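Local coordinates for CPXV203 protein (Cowpox virus, PDB 4HKJ), which probably binds MHC class I molecules and keeps them inside the infected cell, so that fewer reach its surface for inspection by T cells, at residues I23-V37 and G45-V57. Residues are numbered along the deposited sequence; the frame is centred on the assembly and turned at random.
Sequences IQAKDFYSKRTDCSV and GLITEGNGYRVVV
Tyr53 pushes its ring into the bend of the chain after strand 15-25, where Ile23, Ala25 and Phe28 receive it. Ile23 reaches one side of the ring with CG2, 3.6 Å from Tyr53 CE2; chi1 of -44° sets that methyl anti to the backbone N. Phe28 meets the other side, its CZ 4.0 Å from Tyr53 CE1, which lies at the edge of the Phe28 ring and in its plane. The phenol OH ends at Ala25, 3.3 Å from its CA, but the nearby Ala25 N is too poorly angled to bond; the small alanine leaves room for the hydroxyl, which lies close to its CA and CB, while its CB packs over one face of the Phe28 ring.

Polar contacts gather at the other end. Ser36 N donates to Glu49 O over 2.8 Å, whereas the return bond from Glu49 N to Ser36 O is weak. Thr48 OG1 also lies 2.8 Å from Ser36 O, but Gln74 OE1 competes for the same proton. Glu49 is bent at chi2 (89°), which carries its carboxylate back beside Ser36 CB, and OE2 pairs with Arg54 NH2 at 3.4 Å. Ser36 OG turns to Thr187 O instead.

Between these ends, the Gly50-Tyr53 type I' turn closes the hairpin of strands 45-50 and 53-59. Asn51 and Gly52 suit its positive phi angles, and Lys31 O receives a CA-H...O contact from Asn51 CA at 3.6 Å. Cys35 lies alongside Gly50.

The chemistry thus divides: apolar packing around Tyr53 joins the two sheets through strands 15-25 and 53-59, while sparse backbone bonding adds the edge strand 36-38, and the Cys35-Cys184 disulfide links the chain just before that strand to the region of strand 182-183.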
ATOM      1  N   ILE D  23      -7.583 -10.787   3.186  1.00 50.37           N
ATOM      2  CA  ILE D  23      -8.852 -10.654   3.888  1.00 56.41           C
ATOM      3  C   ILE D  23      -8.622 -10.544   5.392  1.00 61.09           C
ATOM      4  O   ILE D  23      -7.990 -11.411   5.996  1.00 72.29           O
ATOM      5  CB  ILE D  23      -9.775 -11.858   3.615  1.00 58.03           C
ATOM      6  CG1 ILE D  23      -9.755 -12.226   2.130  1.00 56.05           C
ATOM      7  CG2 ILE D  23     -11.190 -11.559   4.078  1.00 64.37           C
ATOM      8  CD1 ILE D  23     -10.551 -13.471   1.799  1.00 42.96           C
ATOM      9  N   GLN D  24      -9.132  -9.473   5.993  1.00 54.44           N
ATOM     10  CA  GLN D  24      -9.006  -9.280   7.433  1.00 60.11           C
ATOM     11  C   GLN D  24     -10.330  -9.553   8.143  1.00 61.47           C
ATOM     12  O   GLN D  24     -11.376  -9.039   7.748  1.00 72.51           O
ATOM     13  CB  GLN D  24      -8.509  -7.867   7.755  1.00 51.43           C
ATOM     14  CG  GLN D  24      -8.285  -7.610   9.239  1.00 54.57           C
ATOM     15  CD  GLN D  24      -7.726  -6.229   9.520  1.00 62.67           C
ATOM     16  OE1 GLN D  24      -8.113  -5.247   8.886  1.00 60.17           O
ATOM     17  NE2 GLN D  24      -6.805  -6.148  10.475  1.00 70.75           N
ATOM     18  N   ALA D  25     -10.271 -10.365   9.194  1.00 55.24           N
ATOM     19  CA  ALA D  25     -11.464 -10.764   9.930  1.00 75.61           C
ATOM     20  C   ALA D  25     -12.032  -9.617  10.756  1.00 78.14           C
ATOM     21  O   ALA D  25     -11.296  -8.740  11.208  1.00 72.76           O
ATOM     22  CB  ALA D  25     -11.158 -11.958  10.821  1.00 81.35           C
ATOM     23  N   LYS D  26     -13.346  -9.634  10.951  1.00 85.23           N
ATOM     24  CA  LYS D  26     -14.018  -8.619  11.754  1.00 83.71           C
ATOM     25  C   LYS D  26     -14.842  -9.266  12.860  1.00 87.02           C
ATOM     26  O   LYS D  26     -15.602 -10.202  12.612  1.00 91.61           O
ATOM     27  CB  LYS D  26     -14.915  -7.747  10.875  1.00 78.16           C
ATOM     28  CG  LYS D  26     -15.724  -6.714  11.643  1.00 78.64           C
ATOM     29  CD  LYS D  26     -16.560  -5.856  10.706  1.00 79.34           C
ATOM     30  CE  LYS D  26     -17.294  -4.763  11.466  1.00 81.06           C
ATOM     31  NZ  LYS D  26     -18.041  -3.859  10.551  1.00 78.72           N
ATOM     32  N   ASP D  27     -14.670  -8.767  14.081  1.00 94.23           N
ATOM     33  CA  ASP D  27     -15.422  -9.232  15.249  1.00109.97           C
ATOM     34  C   ASP D  27     -15.224 -10.714  15.579  1.00105.00           C
ATOM     35  O   ASP D  27     -15.980 -11.283  16.368  1.00107.81           O
ATOM     36  CB  ASP D  27     -16.916  -8.911  15.101  1.00122.57           C
ATOM     37  CG  ASP D  27     -17.183  -7.423  14.998  1.00133.90           C
ATOM     38  OD1 ASP D  27     -16.418  -6.636  15.596  1.00141.75           O
ATOM     39  OD2 ASP D  27     -18.157  -7.038  14.318  1.00133.01           O
ATOM     40  N   PHE D  28     -14.211 -11.334  14.981  1.00 93.90           N
ATOM     41  CA  PHE D  28     -13.878 -12.722  15.293  1.00 93.98           C
ATOM     42  C   PHE D  28     -12.439 -13.053  14.908  1.00 87.05           C
ATOM     43  O   PHE D  28     -11.809 -12.325  14.141  1.00 69.42           O
ATOM     44  CB  PHE D  28     -14.857 -13.692  14.619  1.00 96.11           C
ATOM     45  CG  PHE D  28     -14.493 -14.052  13.203  1.00 89.14           C
ATOM     46  CD1 PHE D  28     -14.783 -13.192  12.155  1.00 92.37           C
ATOM     47  CD2 PHE D  28     -13.881 -15.262  12.919  1.00 79.29           C
ATOM     48  CE1 PHE D  28     -14.454 -13.527  10.853  1.00 88.50           C
ATOM     49  CE2 PHE D  28     -13.550 -15.600  11.620  1.00 77.23           C
ATOM     50  CZ  PHE D  28     -13.837 -14.733  10.586  1.00 80.02           C
ATOM     51  N   TYR D  29     -11.925 -14.150  15.451  1.00 83.52           N
ATOM     52  CA  TYR D  29     -10.566 -14.586  15.154  1.00 82.15           C
ATOM     53  C   TYR D  29     -10.556 -15.693  14.106  1.00 85.75           C
ATOM     54  O   TYR D  29     -11.093 -16.778  14.332  1.00 95.53           O
ATOM     55  CB  TYR D  29      -9.860 -15.074  16.422  1.00 74.52           C
ATOM     56  CG  TYR D  29      -9.451 -13.975  17.379  1.00 91.71           C
ATOM     57  CD1 TYR D  29      -9.652 -12.637  17.063  1.00 87.61           C
ATOM     58  CD2 TYR D  29      -8.852 -14.276  18.594  1.00 99.83           C
ATOM     59  CE1 TYR D  29      -9.277 -11.631  17.936  1.00 94.08           C
ATOM     60  CE2 TYR D  29      -8.473 -13.281  19.473  1.00106.08           C
ATOM     61  CZ  TYR D  29      -8.686 -11.960  19.140  1.00101.71           C
ATOM     62  OH  TYR D  29      -8.307 -10.969  20.015  1.00101.69           O
ATOM     63  N   SER D  30      -9.944 -15.414  12.961  1.00 80.42           N
ATOM     64  CA  SER D  30      -9.806 -16.413  11.908  1.00 74.04           C
ATOM     65  C   SER D  30      -8.693 -17.395  12.256  1.00 79.90           C
ATOM     66  O   SER D  30      -7.606 -16.993  12.669  1.00 87.22           O
ATOM     67  CB  SER D  30      -9.531 -15.746  10.559  1.00 68.26           C
ATOM     68  OG  SER D  30      -8.431 -14.858  10.641  1.00 66.94           O
ATOM     69  N   LYS D  31      -8.975 -18.683  12.092  1.00 74.35           N
ATOM     70  CA  LYS D  31      -8.022 -19.727  12.452  1.00 81.34           C
ATOM     71  C   LYS D  31      -7.231 -20.220  11.242  1.00 89.03           C
ATOM     72  O   LYS D  31      -7.786 -20.408  10.159  1.00 95.50           O
ATOM     73  CB  LYS D  31      -8.743 -20.898  13.121  1.00 80.70           C
ATOM     74  CG  LYS D  31      -7.820 -22.008  13.601  1.00 95.76           C
ATOM     75  CD  LYS D  31      -8.596 -23.119  14.287  1.00105.55           C
ATOM     76  CE  LYS D  31      -7.668 -24.232  14.748  1.00110.09           C
ATOM     77  NZ  LYS D  31      -8.414 -25.323  15.431  1.00113.25           N
ATOM     78  N   ARG D  32      -5.932 -20.424  11.438  1.00 88.04           N
ATOM     79  CA  ARG D  32      -5.068 -20.961  10.395  1.00 81.51           C
ATOM     80  C   ARG D  32      -5.387 -22.426  10.140  1.00 83.27           C
ATOM     81  O   ARG D  32      -5.535 -23.209  11.079  1.00 92.76           O
ATOM     82  CB  ARG D  32      -3.601 -20.815  10.796  1.00 83.47           C
ATOM     83  CG  ARG D  32      -2.626 -21.466   9.830  1.00 79.58           C
ATOM     84  CD  ARG D  32      -1.183 -21.238  10.249  1.00 79.08           C
ATOM     85  NE  ARG D  32      -0.857 -21.890  11.516  1.00 87.20           N
ATOM     86  CZ  ARG D  32      -0.796 -21.265  12.688  1.00101.44           C
ATOM     87  NH1 ARG D  32      -1.040 -19.964  12.764  1.00106.62           N
ATOM     88  NH2 ARG D  32      -0.491 -21.942  13.787  1.00104.66           N
ATOM     89  N   THR D  33      -5.489 -22.798   8.868  1.00 74.46           N
ATOM     90  CA  THR D  33      -5.794 -24.179   8.508  1.00 78.05           C
ATOM     91  C   THR D  33      -5.357 -24.515   7.086  1.00 73.19           C
ATOM     92  O   THR D  33      -4.930 -23.643   6.329  1.00 56.80           O
ATOM     93  CB  THR D  33      -7.299 -24.475   8.646  1.00 91.08           C
ATOM     94  OG1 THR D  33      -7.539 -25.871   8.425  1.00 99.63           O
ATOM     95  CG2 THR D  33      -8.098 -23.663   7.640  1.00 58.57           C
ATOM     96  N   ASP D  34      -5.468 -25.793   6.736  1.00 82.48           N
ATOM     97  CA  ASP D  34      -5.214 -26.242   5.375  1.00 83.79           C
ATOM     98  C   ASP D  34      -6.311 -25.709   4.467  1.00 80.34           C
ATOM     99  O   ASP D  34      -7.400 -25.375   4.931  1.00 83.23           O
ATOM    100  CB  ASP D  34      -5.190 -27.769   5.308  1.00 90.66           C
ATOM    101  CG  ASP D  34      -4.117 -28.375   6.187  1.00104.21           C
ATOM    102  OD1 ASP D  34      -3.850 -27.821   7.276  1.00108.74           O
ATOM    103  OD2 ASP D  34      -3.539 -29.410   5.792  1.00114.10           O
ATOM    104  N   CYS D  35      -6.027 -25.633   3.173  1.00 75.01           N
ATOM    105  CA  CYS D  35      -7.014 -25.144   2.218  1.00 68.73           C
ATOM    106  C   CYS D  35      -7.350 -26.183   1.154  1.00 70.60           C
ATOM    107  O   CYS D  35      -6.505 -26.991   0.765  1.00 69.64           O
ATOM    108  CB  CYS D  35      -6.544 -23.839   1.569  1.00 62.11           C
ATOM    109  SG  CYS D  35      -5.007 -23.968   0.632  1.00 86.44           S
ATOM    110  N   SER D  36      -8.594 -26.153   0.692  1.00 76.15           N
ATOM    111  CA  SER D  36      -9.056 -27.062  -0.346  1.00 75.12           C
ATOM    112  C   SER D  36      -9.418 -26.283  -1.604  1.00 76.88           C
ATOM    113  O   SER D  36      -9.616 -25.072  -1.553  1.00 79.92           O
ATOM    114  CB  SER D  36     -10.262 -27.860   0.146  1.00 62.22           C
ATOM    115  OG  SER D  36      -9.912 -28.681   1.247  1.00 81.61           O
ATOM    116  N   VAL D  37      -9.493 -26.981  -2.733  1.00 76.09           N
ATOM    117  CA  VAL D  37      -9.888 -26.355  -3.992  1.00 80.14           C
ATOM    118  C   VAL D  37     -10.563 -27.366  -4.917  1.00 83.48           C
ATOM    119  O   VAL D  37     -10.052 -28.464  -5.136  1.00 85.06           O
ATOM    120  CB  VAL D  37      -8.691 -25.679  -4.705  1.00 81.44           C
ATOM    121  CG1 VAL D  37      -7.532 -26.655  -4.871  1.00 82.42           C
ATOM    122  CG2 VAL D  37      -9.119 -25.107  -6.050  1.00 81.82           C
ATOM    123  N   GLY D  45     -15.691 -22.650 -12.883  1.00105.22           N
ATOM    124  CA  GLY D  45     -14.814 -21.898 -12.004  1.00 94.29           C
ATOM    125  C   GLY D  45     -14.173 -22.763 -10.937  1.00 85.01           C
ATOM    126  O   GLY D  45     -13.834 -23.920 -11.184  1.00 87.90           O
ATOM    127  N   LEU D  46     -14.006 -22.198  -9.745  1.00 78.62           N
ATOM    128  CA  LEU D  46     -13.405 -22.926  -8.632  1.00 77.24           C
ATOM    129  C   LEU D  46     -13.942 -22.465  -7.280  1.00 76.12           C
ATOM    130  O   LEU D  46     -14.316 -21.305  -7.111  1.00 71.77           O
ATOM    131  CB  LEU D  46     -11.874 -22.820  -8.673  1.00 68.87           C
ATOM    132  CG  LEU D  46     -11.207 -21.441  -8.713  1.00 73.40           C
ATOM    133  CD1 LEU D  46     -11.047 -20.837  -7.320  1.00 66.42           C
ATOM    134  CD2 LEU D  46      -9.859 -21.520  -9.417  1.00 74.56           C
ATOM    135  N   ILE D  47     -13.978 -23.387  -6.322  1.00 75.71           N
ATOM    136  CA  ILE D  47     -14.388 -23.073  -4.959  1.00 69.45           C
ATOM    137  C   ILE D  47     -13.284 -23.485  -3.992  1.00 64.24           C
ATOM    138  O   ILE D  47     -12.790 -24.610  -4.054  1.00 65.30           O
ATOM    139  CB  ILE D  47     -15.682 -23.809  -4.570  1.00 55.77           C
ATOM    140  CG1 ILE D  47     -16.768 -23.589  -5.626  1.00 76.65           C
ATOM    141  CG2 ILE D  47     -16.165 -23.353  -3.202  1.00 72.17           C
ATOM    142  CD1 ILE D  47     -18.079 -24.264  -5.296  1.00 76.52           C
ATOM    143  N   THR D  48     -12.898 -22.578  -3.101  1.00 64.77           N
ATOM    144  CA  THR D  48     -11.835 -22.874  -2.145  1.00 69.41           C
ATOM    145  C   THR D  48     -12.253 -22.668  -0.692  1.00 75.45           C
ATOM    146  O   THR D  48     -12.783 -21.621  -0.328  1.00 70.54           O
ATOM    147  CB  THR D  48     -10.550 -22.065  -2.446  1.00 69.53           C
ATOM    148  OG1 THR D  48      -9.578 -22.311  -1.421  1.00 75.75           O
ATOM    149  CG2 THR D  48     -10.848 -20.576  -2.512  1.00 67.33           C
ATOM    150  N   GLU D  49     -12.015 -23.683   0.133  1.00 83.89           N
ATOM    151  CA  GLU D  49     -12.306 -23.600   1.559  1.00 83.18           C
ATOM    152  C   GLU D  49     -11.012 -23.485   2.357  1.00 79.91           C
ATOM    153  O   GLU D  49     -10.057 -24.219   2.107  1.00 69.80           O
ATOM    154  CB  GLU D  49     -13.089 -24.829   2.029  1.00 93.02           C
ATOM    155  CG  GLU D  49     -14.407 -25.062   1.306  1.00108.95           C
ATOM    156  CD  GLU D  49     -14.251 -25.910   0.056  1.00113.76           C
ATOM    157  OE1 GLU D  49     -13.101 -26.234  -0.305  1.00109.34           O
ATOM    158  OE2 GLU D  49     -15.281 -26.254  -0.561  1.00114.85           O
ATOM    159  N   GLY D  50     -10.980 -22.563   3.313  1.00 52.92           N
ATOM    160  CA  GLY D  50      -9.809 -22.394   4.154  1.00 52.49           C
ATOM    161  C   GLY D  50      -9.714 -21.041   4.831  1.00 71.52           C
ATOM    162  O   GLY D  50     -10.199 -20.035   4.312  1.00 63.06           O
ATOM    163  N   ASN D  51      -9.079 -21.029   6.001  1.00 71.75           N
ATOM    164  CA  ASN D  51      -8.849 -19.811   6.780  1.00 69.28           C
ATOM    165  C   ASN D  51     -10.125 -19.080   7.195  1.00 71.88           C
ATOM    166  O   ASN D  51     -10.157 -17.852   7.246  1.00 74.19           O
ATOM    167  CB  ASN D  51      -7.888 -18.866   6.049  1.00 70.92           C
ATOM    168  CG  ASN D  51      -6.528 -19.495   5.804  1.00 80.91           C
ATOM    169  OD1 ASN D  51      -6.385 -20.718   5.812  1.00 75.35           O
ATOM    170  ND2 ASN D  51      -5.522 -18.659   5.585  1.00 93.96           N
ATOM    171  N   GLY D  52     -11.170 -19.846   7.495  1.00 81.89           N
ATOM    172  CA  GLY D  52     -12.414 -19.280   7.985  1.00 83.12           C
ATOM    173  C   GLY D  52     -13.330 -18.772   6.891  1.00 81.43           C
ATOM    174  O   GLY D  52     -14.437 -18.310   7.165  1.00 88.34           O
ATOM    175  N   TYR D  53     -12.874 -18.856   5.646  1.00 73.27           N
ATOM    176  CA  TYR D  53     -13.669 -18.390   4.520  1.00 70.45           C
ATOM    177  C   TYR D  53     -13.773 -19.448   3.433  1.00 68.55           C
ATOM    178  O   TYR D  53     -12.892 -20.299   3.293  1.00 72.57           O
ATOM    179  CB  TYR D  53     -13.065 -17.120   3.917  1.00 50.69           C
ATOM    180  CG  TYR D  53     -12.707 -16.053   4.925  1.00 68.89           C
ATOM    181  CD1 TYR D  53     -13.676 -15.488   5.740  1.00 59.16           C
ATOM    182  CD2 TYR D  53     -11.401 -15.596   5.043  1.00 49.25           C
ATOM    183  CE1 TYR D  53     -13.352 -14.508   6.660  1.00 61.79           C
ATOM    184  CE2 TYR D  53     -11.067 -14.615   5.957  1.00 53.83           C
ATOM    185  CZ  TYR D  53     -12.049 -14.075   6.763  1.00 60.99           C
ATOM    186  OH  TYR D  53     -11.720 -13.099   7.673  1.00 65.10           O
ATOM    187  N   ARG D  54     -14.857 -19.395   2.670  1.00 61.40           N
ATOM    188  CA  ARG D  54     -14.954 -20.172   1.445  1.00 63.03           C
ATOM    189  C   ARG D  54     -15.200 -19.227   0.272  1.00 70.90           C
ATOM    190  O   ARG D  54     -16.109 -18.398   0.303  1.00 76.76           O
ATOM    191  CB  ARG D  54     -16.020 -21.268   1.546  1.00 61.20           C
ATOM    192  CG  ARG D  54     -17.451 -20.791   1.692  1.00 82.33           C
ATOM    193  CD  ARG D  54     -18.401 -21.979   1.712  1.00 95.82           C
ATOM    194  NE  ARG D  54     -18.086 -22.929   0.648  1.00102.61           N
ATOM    195  CZ  ARG D  54     -18.767 -24.046   0.411  1.00107.57           C
ATOM    196  NH1 ARG D  54     -19.814 -24.361   1.163  1.00104.41           N
ATOM    197  NH2 ARG D  54     -18.400 -24.848  -0.579  1.00110.14           N
ATOM    198  N   VAL D  55     -14.361 -19.335  -0.751  1.00 65.70           N
ATOM    199  CA  VAL D  55     -14.365 -18.363  -1.837  1.00 58.52           C
ATOM    200  C   VAL D  55     -14.716 -18.997  -3.178  1.00 57.42           C
ATOM    201  O   VAL D  55     -14.164 -20.032  -3.549  1.00 63.24           O
ATOM    202  CB  VAL D  55     -13.001 -17.651  -1.941  1.00 57.91           C
ATOM    203  CG1 VAL D  55     -13.020 -16.615  -3.049  1.00 50.94           C
ATOM    204  CG2 VAL D  55     -12.638 -17.008  -0.610  1.00 60.22           C
ATOM    205  N   VAL D  56     -15.640 -18.367  -3.895  1.00 48.83           N
ATOM    206  CA  VAL D  56     -16.053 -18.834  -5.210  1.00 59.83           C
ATOM    207  C   VAL D  56     -15.567 -17.873  -6.289  1.00 69.29           C
ATOM    208  O   VAL D  56     -15.763 -16.661  -6.186  1.00 81.92           O
ATOM    209  CB  VAL D  56     -17.587 -18.957  -5.300  1.00 56.01           C
ATOM    210  CG1 VAL D  56     -17.999 -19.459  -6.671  1.00 57.91           C
ATOM    211  CG2 VAL D  56     -18.113 -19.880  -4.213  1.00 66.30           C
ATOM    212  N   VAL D  57     -14.927 -18.415  -7.320  1.00 65.58           N
ATOM    213  CA  VAL D  57     -14.418 -17.599  -8.419  1.00 60.81           C
ATOM    214  C   VAL D  57     -14.999 -18.048  -9.759  1.00 63.49           C
ATOM    215  O   VAL D  57     -14.809 -19.189 -10.178  1.00 66.07           O
ATOM    216  CB  VAL D  57     -12.879 -17.651  -8.494  1.00 50.09           C
ATOM    217  CG1 VAL D  57     -12.375 -16.775  -9.628  1.00 52.96           C
ATOM    218  CG2 VAL D  57     -12.269 -17.219  -7.172  1.00 47.54           C
TER